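Local coordinates for alpha-L-rhamnosidase (Aspergillus terreus, PDB 6GSZ), which probably hydrolyses terminal non-reducing alpha-L-rhamnose residues of alpha-L-rhamnosides and binds calcium, at residues Y690-G695 with Y716-Q721; K327-F332 with F398-V403; P307-V312 with I420-D425. All coordinates share one frame; numbering follows the deposited sequence.

Overall arrangement
Contacts 2 and 3 belong to the beta-rich part of the chain, contact 1 to the helical catalytic part. Contact 3 pairs 307-312 with 420-425, and both segments of contact 2 lie in the chain between them; strand 400-404 of contact 2 is followed by strand 417-424 of contact 3. Their centres are about 22 Å apart and their nearest atoms about 6 Å, without touching. Contact 1 comes later in the sequence, its centre about 33 Å from that of each of the others. It lies away from the calcium sites and the glucose pocket, yet segment 690-695 is followed in sequence by F696, which with D460, E466, W470 and E740 lines that pocket.

Contact 1 of 3, residues Y690-G695 with Y716-Q721; sequences YKVGTG and YSMLRQ
The Y690 ring lies against S717, with one face over S717 CB: that carbon is 3.6 Å from the ring centroid and 21° off the ring normal, a CH-pi contact displaced toward the CD1-CE1 rim. The tyrosine hydroxyl reaches past the serine, and a water links Y690 OH with S717 OG. At the other end of the residue, Y690 O points at the helix flank, where M718 CA approaches it at 3.3 Å in a CA-H...O contact and Q721 CG lies 3.4 Å from it. A second water donates to both Y690 O and M718 O, at 2.9 Å from each. M718 runs beside the 690-692 backbone; its bend at chi3 (76°) carries CE to within 3.6 Å of V692 CA. Q721 bends at its second torsion and folds back toward the S717 carbonyl, so that NE2 donates to S717 O (3.1 Å, 161° at the hydrogen). The bond leaves in the amide plane of Q721 but meets S717 O from above the carbonyl plane, and NE2 with CG also packs on Y690 CB. Both Y690 and M718 touch I685 of helix 671-687, so the contact joins the loop after that helix to helix 712-719, within the six-hairpin (alpha/alpha)6 glycosidase domain. Direct contact between the segments is carbon packing and weak C-H...O approach; the loop is therefore probably held to the helix by fit of shape and by ordered water, the Y690 carbonyl being satisfied by water and a C-H donor.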
loop_
_atom_site.group_PDB
_atom_site.type_symbol
_atom_site.label_atom_id
_atom_site.label_comp_id
_atom_site.label_asym_id
_atom_site.label_seq_id
_atom_site.Cartn_x
_atom_site.Cartn_y
_atom_site.Cartn_z
ATOM N N TYR A 690 -19.344 -22.119 13.761
ATOM C CA TYR A 690 -18.775 -20.765 13.715
ATOM C C TYR A 690 -17.566 -20.654 12.771
ATOM O O TYR A 690 -16.851 -19.654 12.814
ATOM C CB TYR A 690 -18.413 -20.240 15.108
ATOM C CG TYR A 690 -19.635 -20.063 15.983
ATOM C CD1 TYR A 690 -20.414 -18.916 15.916
ATOM C CD2 TYR A 690 -20.049 -21.067 16.855
ATOM C CE1 TYR A 690 -21.540 -18.743 16.709
ATOM C CE2 TYR A 690 -21.180 -20.906 17.650
ATOM C CZ TYR A 690 -21.916 -19.734 17.585
ATOM O OH TYR A 690 -23.018 -19.517 18.377
ATOM N N LYS A 691 -17.385 -21.626 11.893
ATOM C CA LYS A 691 -16.324 -21.568 10.886
ATOM C C LYS A 691 -16.750 -20.617 9.773
ATOM O O LYS A 691 -17.927 -20.519 9.387
ATOM C CB LYS A 691 -16.046 -22.953 10.314
ATOM C CG LYS A 691 -15.498 -23.925 11.341
ATOM C CD LYS A 691 -15.422 -25.354 10.871
ATOM C CE LYS A 691 -14.711 -26.225 11.884
ATOM N NZ LYS A 691 -15.624 -27.225 12.481
ATOM N N VAL A 692 -15.774 -19.881 9.258
ATOM C CA VAL A 692 -16.018 -18.883 8.209
ATOM C C VAL A 692 -16.468 -19.603 6.948
ATOM O O VAL A 692 -15.929 -20.673 6.600
ATOM C CB VAL A 692 -14.771 -18.039 7.900
ATOM C CG1 VAL A 692 -14.164 -17.442 9.142
ATOM C CG2 VAL A 692 -13.733 -18.827 7.126
ATOM N N GLY A 693 -17.414 -19.003 6.234
ATOM C CA GLY A 693 -17.995 -19.578 5.058
ATOM C C GLY A 693 -17.962 -18.674 3.834
ATOM O O GLY A 693 -18.509 -19.023 2.817
ATOM N N THR A 694 -17.257 -17.550 3.957
ATOM C CA THR A 694 -17.177 -16.507 2.920
ATOM C C THR A 694 -15.858 -16.595 2.138
ATOM O O THR A 694 -14.835 -16.883 2.714
ATOM C CB THR A 694 -17.336 -15.141 3.591
ATOM O OG1 THR A 694 -16.388 -15.031 4.664
ATOM C CG2 THR A 694 -18.731 -14.880 4.123
ATOM N N GLY A 695 -15.928 -16.207 0.853
ATOM C CA GLY A 695 -14.741 -15.896 0.060
ATOM C C GLY A 695 -14.473 -14.396 0.013
ATOM O O GLY A 695 -14.851 -13.649 0.926
ATOM N N TYR A 716 -17.815 -12.647 17.338
ATOM C CA TYR A 716 -16.755 -12.963 18.294
ATOM C C TYR A 716 -16.515 -14.485 18.317
ATOM O O TYR A 716 -15.357 -14.943 18.455
ATOM C CB TYR A 716 -17.083 -12.433 19.694
ATOM C CG TYR A 716 -16.591 -11.042 20.017
ATOM C CD1 TYR A 716 -15.236 -10.723 20.088
ATOM C CD2 TYR A 716 -17.483 -10.039 20.320
ATOM C CE1 TYR A 716 -14.807 -9.448 20.434
ATOM C CE2 TYR A 716 -17.067 -8.763 20.694
ATOM C CZ TYR A 716 -15.726 -8.462 20.775
ATOM O OH TYR A 716 -15.306 -7.215 21.158
ATOM N N SER A 717 -17.600 -15.267 18.263
ATOM C CA SER A 717 -17.452 -16.730 18.301
ATOM C C SER A 717 -16.728 -17.214 17.040
ATOM O O SER A 717 -15.908 -18.114 17.136
ATOM C CB SER A 717 -18.769 -17.415 18.500
ATOM O OG SER A 717 -19.297 -17.102 19.780
ATOM N N MET A 718 -17.039 -16.613 15.872
ATOM C CA MET A 718 -16.280 -16.925 14.653
ATOM C C MET A 718 -14.809 -16.536 14.819
ATOM O O MET A 718 -13.900 -17.312 14.456
ATOM C CB MET A 718 -16.844 -16.168 13.448
ATOM C CG MET A 718 -18.287 -16.487 13.152
ATOM S SD MET A 718 -18.832 -15.824 11.563
ATOM C CE MET A 718 -18.046 -16.990 10.480
ATOM N N LEU A 719 -14.556 -15.347 15.345
ATOM C CA LEU A 719 -13.190 -14.817 15.456
ATOM C C LEU A 719 -12.327 -15.664 16.388
ATOM O O LEU A 719 -11.126 -15.803 16.138
ATOM C CB LEU A 719 -13.252 -13.364 15.923
ATOM C CG LEU A 719 -11.921 -12.630 16.024
ATOM C CD1 LEU A 719 -11.256 -12.537 14.654
ATOM C CD2 LEU A 719 -12.104 -11.253 16.616
ATOM N N ARG A 720 -12.943 -16.318 17.376
ATOM C CA ARG A 720 -12.205 -17.130 18.344
ATOM C C ARG A 720 -11.986 -18.569 17.855
ATOM O O ARG A 720 -11.227 -19.298 18.519
ATOM C CB ARG A 720 -12.939 -17.127 19.687
ATOM C CG ARG A 720 -12.963 -15.765 20.351
ATOM C CD ARG A 720 -13.792 -15.763 21.613
ATOM N NE ARG A 720 -13.344 -16.778 22.556
ATOM C CZ ARG A 720 -13.970 -17.065 23.685
ATOM N NH1 ARG A 720 -15.231 -16.701 23.847
ATOM N NH2 ARG A 720 -13.316 -17.690 24.650
ATOM N N GLN A 721 -12.599 -18.964 16.731
ATOM C CA GLN A 721 -12.424 -20.356 16.238
ATOM C C GLN A 721 -10.962 -20.565 15.828
ATOM O O GLN A 721 -10.373 -19.681 15.236
ATOM C CB GLN A 721 -13.279 -20.642 15.009
ATOM C CG GLN A 721 -14.753 -20.725 15.296
ATOM C CD GLN A 721 -15.044 -21.669 16.433
ATOM O OE1 GLN A 721 -14.688 -22.853 16.375
ATOM N NE2 GLN A 721 -15.710 -21.146 17.462
HETATM O O HOH W 1 -14.317 -18.652 11.972
HETATM O O HOH W 2 -22.215 -16.794 19.776
#

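Contact 2 of 3, residues K327-F332 with F398-V403; sequences KTVLDF and FRYVQV
Strands 328-332 and 400-403 run antiparallel, their axes 4.5 Å apart at closest approach and their directions 156° apart, in a sheet of the concanavalin-like domain. L330 and V401 form a hydrogen-bonded pair: L330 N to V401 O is 2.8 Å, V401 N to L330 O 3.0 Å. V329-Q402 and D331-Y400 are non-hydrogen-bonded pairs on the face opposite to L330 and V401. At 399 the chain turns a corner, and R399 and Y400 both face T357 of the neighbouring strand 351-361 in a classic beta bulge. R399, extended from CG to NE, reaches D331, whose carboxylate stands anti to the backbone N (chi1 177°). The arginine gives NE to the syn side of D331 OD1 at 2.8 Å, with a weak second bond from NH2 to OD2, the two planes 32° apart. G333 N also bonds OD1. Y400 lies alongside D331, its CE1 3.6 Å from D331 CG, and its hydroxyl sits over the rim of one guanidinium face. On the L330 face, L330 CG packs on V403 CG2 at 3.7 Å. F332 CE2 meets V401 CG2 at the edge of its ring, and F332 CD2 lies 4.0 Å from F398 CE2, at the edge of the F398 ring.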
loop_
_atom_site.group_PDB
_atom_site.type_symbol
_atom_site.label_atom_id
_atom_site.label_comp_id
_atom_site.label_asym_id
_atom_site.label_seq_id
_atom_site.Cartn_x
_atom_site.Cartn_y
_atom_site.Cartn_z
ATOM N N LYS A 327 20.306 -30.008 4.593
ATOM C CA LYS A 327 20.562 -28.670 4.026
ATOM C C LYS A 327 20.552 -27.630 5.164
ATOM O O LYS A 327 19.853 -27.781 6.184
ATOM C CB LYS A 327 19.525 -28.311 2.955
ATOM C CG LYS A 327 19.380 -29.279 1.786
ATOM C CD LYS A 327 20.668 -29.585 1.050
ATOM C CE LYS A 327 20.541 -30.794 0.133
ATOM N NZ LYS A 327 21.802 -31.049 -0.610
ATOM N N THR A 328 21.271 -26.524 4.966
ATOM C CA THR A 328 21.312 -25.440 5.940
ATOM C C THR A 328 20.167 -24.469 5.657
ATOM O O THR A 328 20.067 -23.980 4.534
ATOM C CB THR A 328 22.643 -24.689 5.875
ATOM O OG1 THR A 328 23.669 -25.626 6.207
ATOM C CG2 THR A 328 22.708 -23.515 6.813
ATOM N N VAL A 329 19.346 -24.198 6.685
ATOM C CA VAL A 329 18.170 -23.329 6.552
ATOM C C VAL A 329 18.181 -22.240 7.630
ATOM O O VAL A 329 18.339 -22.497 8.827
ATOM C CB VAL A 329 16.859 -24.127 6.597
ATOM C CG1 VAL A 329 15.658 -23.236 6.310
ATOM C CG2 VAL A 329 16.872 -25.310 5.642
ATOM N N LEU A 330 18.007 -21.004 7.159
ATOM C CA LEU A 330 17.752 -19.845 7.995
ATOM C C LEU A 330 16.247 -19.730 8.253
ATOM O O LEU A 330 15.435 -19.934 7.352
ATOM C CB LEU A 330 18.221 -18.590 7.261
ATOM C CG LEU A 330 19.635 -18.587 6.695
ATOM C CD1 LEU A 330 19.956 -17.227 6.118
ATOM C CD2 LEU A 330 20.656 -18.985 7.761
ATOM N N ASP A 331 15.913 -19.372 9.491
ATOM C CA ASP A 331 14.558 -19.038 9.918
ATOM C C ASP A 331 14.608 -17.617 10.484
ATOM O O ASP A 331 15.266 -17.369 11.506
ATOM C CB ASP A 331 14.038 -20.098 10.906
ATOM C CG ASP A 331 12.652 -19.810 11.463
ATOM O OD1 ASP A 331 12.015 -18.865 10.952
ATOM O OD2 ASP A 331 12.195 -20.570 12.371
ATOM N N PHE A 332 13.860 -16.700 9.846
ATOM C CA PHE A 332 13.764 -15.313 10.340
ATOM C C PHE A 332 12.590 -15.097 11.316
ATOM O O PHE A 332 12.432 -13.979 11.821
ATOM C CB PHE A 332 13.707 -14.360 9.150
ATOM C CG PHE A 332 15.086 -14.261 8.564
ATOM C CD1 PHE A 332 16.045 -13.453 9.138
ATOM C CD2 PHE A 332 15.433 -15.065 7.497
ATOM C CE1 PHE A 332 17.326 -13.422 8.612
ATOM C CE2 PHE A 332 16.719 -15.055 6.973
ATOM C CZ PHE A 332 17.652 -14.222 7.533
ATOM N N PHE A 398 9.379 -14.268 2.124
ATOM C CA PHE A 398 9.969 -15.450 2.734
ATOM C C PHE A 398 10.064 -15.354 4.255
ATOM O O PHE A 398 10.184 -14.264 4.809
ATOM C CB PHE A 398 11.378 -15.652 2.165
ATOM C CG PHE A 398 12.396 -14.602 2.545
ATOM C CD1 PHE A 398 12.429 -13.386 1.891
ATOM C CD2 PHE A 398 13.334 -14.801 3.545
ATOM C CE1 PHE A 398 13.326 -12.396 2.239
ATOM C CE2 PHE A 398 14.264 -13.821 3.876
ATOM C CZ PHE A 398 14.270 -12.614 3.212
ATOM N N ARG A 399 10.104 -16.542 4.892
ATOM C CA ARG A 399 10.534 -16.701 6.276
ATOM C C ARG A 399 11.831 -17.544 6.366
ATOM O O ARG A 399 12.631 -17.348 7.272
ATOM C CB ARG A 399 9.410 -17.366 7.087
ATOM C CG ARG A 399 9.827 -17.765 8.496
ATOM C CD ARG A 399 8.670 -18.166 9.383
ATOM N NE ARG A 399 9.219 -18.698 10.619
ATOM C CZ ARG A 399 8.504 -18.967 11.713
ATOM N NH1 ARG A 399 7.193 -18.745 11.694
ATOM N NH2 ARG A 399 9.117 -19.429 12.800
ATOM N N TYR A 400 11.985 -18.477 5.412
ATOM C CA TYR A 400 13.086 -19.436 5.394
ATOM C C TYR A 400 13.992 -19.201 4.186
ATOM O O TYR A 400 13.539 -18.835 3.118
ATOM C CB TYR A 400 12.517 -20.856 5.369
ATOM C CG TYR A 400 11.589 -21.166 6.524
ATOM C CD1 TYR A 400 12.106 -21.549 7.750
ATOM C CD2 TYR A 400 10.207 -21.057 6.392
ATOM C CE1 TYR A 400 11.265 -21.814 8.817
ATOM C CE2 TYR A 400 9.363 -21.305 7.463
ATOM C CZ TYR A 400 9.898 -21.677 8.678
ATOM O OH TYR A 400 9.106 -21.991 9.753
ATOM N N VAL A 401 15.265 -19.535 4.374
ATOM C CA VAL A 401 16.234 -19.479 3.283
ATOM C C VAL A 401 17.124 -20.716 3.372
ATOM O O VAL A 401 17.811 -20.904 4.369
ATOM C CB VAL A 401 17.087 -18.207 3.332
ATOM C CG1 VAL A 401 17.927 -18.134 2.065
ATOM C CG2 VAL A 401 16.225 -16.982 3.500
ATOM N N GLN A 402 17.135 -21.513 2.304
ATOM C CA GLN A 402 18.139 -22.578 2.175
ATOM C C GLN A 402 19.415 -21.950 1.618
ATOM O O GLN A 402 19.363 -21.247 0.597
ATOM C CB GLN A 402 17.676 -23.702 1.262
ATOM C CG GLN A 402 18.697 -24.836 1.215
ATOM C CD GLN A 402 18.273 -25.992 0.344
ATOM O OE1 GLN A 402 17.142 -26.495 0.435
ATOM N NE2 GLN A 402 19.196 -26.425 -0.508
ATOM N N VAL A 403 20.538 -22.230 2.286
ATOM C CA VAL A 403 21.812 -21.616 1.935
ATOM C C VAL A 403 22.788 -22.712 1.542
ATOM O O VAL A 403 23.008 -23.618 2.363
ATOM C CB VAL A 403 22.385 -20.805 3.107
ATOM C CG1 VAL A 403 23.693 -20.164 2.714
ATOM C CG2 VAL A 403 21.400 -19.758 3.607
HETATM O O HOH W 3 22.589 -26.246 2.453
HETATM O O HOH W 4 10.276 -22.641 11.906
#

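Contact 3 of 3, residues P307-V312 with I420-D425; sequences PPVRRV and IVVHSD. With EDO (1,2-ethanediol), chain B; ACT (acetate ion), chain C.
The first torsion of D425 (-168°) swings CG away from its own amide nitrogen, and R310, extended from CG to NE, reaches across to meet the carboxylate. R310 NH1 binds D425 OD2 at 2.8 Å in a salt bridge on the anti side of the oxygen, the guanidinium and carboxylate planes 82° apart. P308 CG lies over the centre of one guanidinium face, and D168 takes R310 NE in a second salt bridge. H423 places its ring between its own backbone N and carbonyl carbon (chi1 57°), which brings one face beneath V312 CG2, 3.9 Å from the ring centroid in a CH-pi contact. Both ring nitrogens donate: ND1 to S424 O, from above that carbonyl plane, and NE2, at 2.8 Å, to O of an acetate probably from the crystallisation liquor. With acetate bound, this may favour the imidazolium. On the other face of the sheet V309 CG1 presses on V422 CG1 at 3.4 Å, tight for two methyls, and R311 CB rests on I420 CG2 at 3.6 Å while its guanidinium is bound by E390. The backbones add bonds from D425 N to P308 O and from V312 N to V421 O, both 2.8 Å, and R310 and H423 exchange N-H...O bonds. A water bridges P307 O and S424 OG, whose hydroxyl is also bonded by S456 N. Strand 309-315 is one of the two outermost strands of a four-stranded antiparallel sheet, with V309 also bonded to the V170 backbone: an edge-strand pairing that joins sequence of the N-terminal domain family to a concanavalin-like strand.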
loop_
_atom_site.group_PDB
_atom_site.type_symbol
_atom_site.label_atom_id
_atom_site.label_comp_id
_atom_site.label_asym_id
_atom_site.label_seq_id
_atom_site.Cartn_x
_atom_site.Cartn_y
_atom_site.Cartn_z
ATOM N N PRO A 307 4.923 8.000 -0.776
ATOM C CA PRO A 307 6.288 7.792 -0.341
ATOM C C PRO A 307 6.939 6.711 -1.178
ATOM O O PRO A 307 6.269 5.926 -1.839
ATOM C CB PRO A 307 6.113 7.305 1.100
ATOM C CG PRO A 307 4.805 6.562 1.065
ATOM C CD PRO A 307 3.925 7.303 0.070
ATOM N N PRO A 308 8.282 6.679 -1.163
ATOM C CA PRO A 308 9.031 5.682 -1.915
ATOM C C PRO A 308 9.091 4.347 -1.190
ATOM O O PRO A 308 8.763 4.223 -0.020
ATOM C CB PRO A 308 10.439 6.306 -1.982
ATOM C CG PRO A 308 10.559 7.051 -0.699
ATOM C CD PRO A 308 9.170 7.590 -0.438
ATOM N N VAL A 309 9.596 3.355 -1.918
ATOM C CA VAL A 309 9.979 2.071 -1.321
ATOM C C VAL A 309 11.337 2.280 -0.650
ATOM O O VAL A 309 12.265 2.838 -1.269
ATOM C CB VAL A 309 9.996 0.938 -2.365
ATOM C CG1 VAL A 309 10.443 -0.379 -1.744
ATOM C CG2 VAL A 309 8.600 0.786 -2.994
ATOM N N ARG A 310 11.464 1.823 0.593
ATOM C CA ARG A 310 12.684 1.922 1.361
ATOM C C ARG A 310 12.952 0.601 2.068
ATOM O O ARG A 310 12.081 -0.257 2.218
ATOM C CB ARG A 310 12.603 3.019 2.417
ATOM C CG ARG A 310 12.526 4.426 1.844
ATOM C CD ARG A 310 13.003 5.477 2.850
ATOM N NE ARG A 310 12.957 6.838 2.361
ATOM C CZ ARG A 310 11.920 7.669 2.456
ATOM N NH1 ARG A 310 10.820 7.299 3.111
ATOM N NH2 ARG A 310 12.020 8.874 1.895
ATOM N N ARG A 311 14.216 0.493 2.511
ATOM C CA ARG A 311 14.614 -0.467 3.490
ATOM C C ARG A 311 14.128 0.065 4.839
ATOM O O ARG A 311 14.747 0.939 5.431
ATOM C CB ARG A 311 16.133 -0.647 3.472
ATOM C CG ARG A 311 16.728 -1.057 2.125
ATOM C CD ARG A 311 18.209 -0.700 2.000
ATOM N NE ARG A 311 19.085 -1.543 2.817
ATOM C CZ ARG A 311 19.649 -1.188 3.978
ATOM N NH1 ARG A 311 19.401 0.022 4.512
ATOM N NH2 ARG A 311 20.462 -2.052 4.588
ATOM N N VAL A 312 12.964 -0.424 5.260
ATOM C CA VAL A 312 12.268 0.185 6.383
ATOM C C VAL A 312 12.819 -0.329 7.714
ATOM O O VAL A 312 12.857 0.437 8.700
ATOM C CB VAL A 312 10.749 -0.024 6.249
ATOM C CG1 VAL A 312 9.971 0.478 7.429
ATOM C CG2 VAL A 312 10.258 0.696 5.019
ATOM N N ILE A 420 16.249 -7.735 5.421
ATOM C CA ILE A 420 15.902 -6.353 5.215
ATOM C C ILE A 420 14.451 -6.339 4.761
ATOM O O ILE A 420 14.107 -6.938 3.781
ATOM C CB ILE A 420 16.810 -5.703 4.166
ATOM C CG1 ILE A 420 18.303 -5.934 4.456
ATOM C CG2 ILE A 420 16.482 -4.223 3.988
ATOM C CD1 ILE A 420 18.808 -5.371 5.759
ATOM N N VAL A 421 13.628 -5.612 5.524
ATOM C CA VAL A 421 12.199 -5.452 5.296
ATOM C C VAL A 421 11.992 -4.232 4.397
ATOM O O VAL A 421 12.441 -3.155 4.759
ATOM C CB VAL A 421 11.415 -5.313 6.605
ATOM C CG1 VAL A 421 9.915 -5.173 6.285
ATOM C CG2 VAL A 421 11.699 -6.501 7.540
ATOM N N VAL A 422 11.372 -4.461 3.216
ATOM C CA VAL A 422 11.300 -3.451 2.164
ATOM C C VAL A 422 9.820 -3.271 1.791
ATOM O O VAL A 422 9.149 -4.240 1.497
ATOM C CB VAL A 422 12.148 -3.902 0.960
ATOM C CG1 VAL A 422 12.038 -2.918 -0.199
ATOM C CG2 VAL A 422 13.608 -4.145 1.310
ATOM N N HIS A 423 9.373 -2.003 1.756
ATOM C CA HIS A 423 8.031 -1.686 1.293
ATOM C C HIS A 423 7.894 -0.174 1.122
ATOM O O HIS A 423 8.793 0.603 1.518
ATOM C CB HIS A 423 6.911 -2.217 2.219
ATOM C CG HIS A 423 6.950 -1.773 3.643
ATOM N ND1 HIS A 423 6.440 -0.545 4.045
ATOM C CD2 HIS A 423 7.407 -2.395 4.758
ATOM C CE1 HIS A 423 6.580 -0.439 5.385
ATOM N NE2 HIS A 423 7.136 -1.575 5.868
ATOM N N SER A 424 6.729 0.234 0.574
ATOM C CA SER A 424 6.420 1.657 0.486
ATOM C C SER A 424 6.364 2.260 1.892
ATOM O O SER A 424 5.634 1.757 2.759
ATOM C CB SER A 424 5.107 1.857 -0.260
ATOM O OG SER A 424 5.269 1.506 -1.631
ATOM N N ASP A 425 7.115 3.342 2.103
ATOM C CA ASP A 425 7.424 3.813 3.465
ATOM C C ASP A 425 6.375 4.823 3.957
ATOM O O ASP A 425 6.649 5.982 4.136
ATOM C CB ASP A 425 8.844 4.366 3.541
ATOM C CG ASP A 425 9.379 4.610 4.941
ATOM O OD1 ASP A 425 8.757 4.148 5.911
ATOM O OD2 ASP A 425 10.384 5.328 5.036
HETATM C C1 EDO B . 3.130 5.340 -4.651
HETATM O O1 EDO B . 3.898 4.149 -5.052
HETATM C C2 EDO B . 3.821 6.203 -3.588
HETATM O O2 EDO B . 3.438 5.860 -2.191
HETATM C C ACT C . 8.433 -2.263 9.554
HETATM O O ACT C . 7.747 -2.076 8.506
HETATM O OXT ACT C . 8.945 -3.382 9.931
HETATM C CH3 ACT C . 8.651 -1.062 10.454
HETATM O O HOH W 5 6.169 3.534 -3.064
HETATM O O HOH W 6 8.546 8.644 3.495
#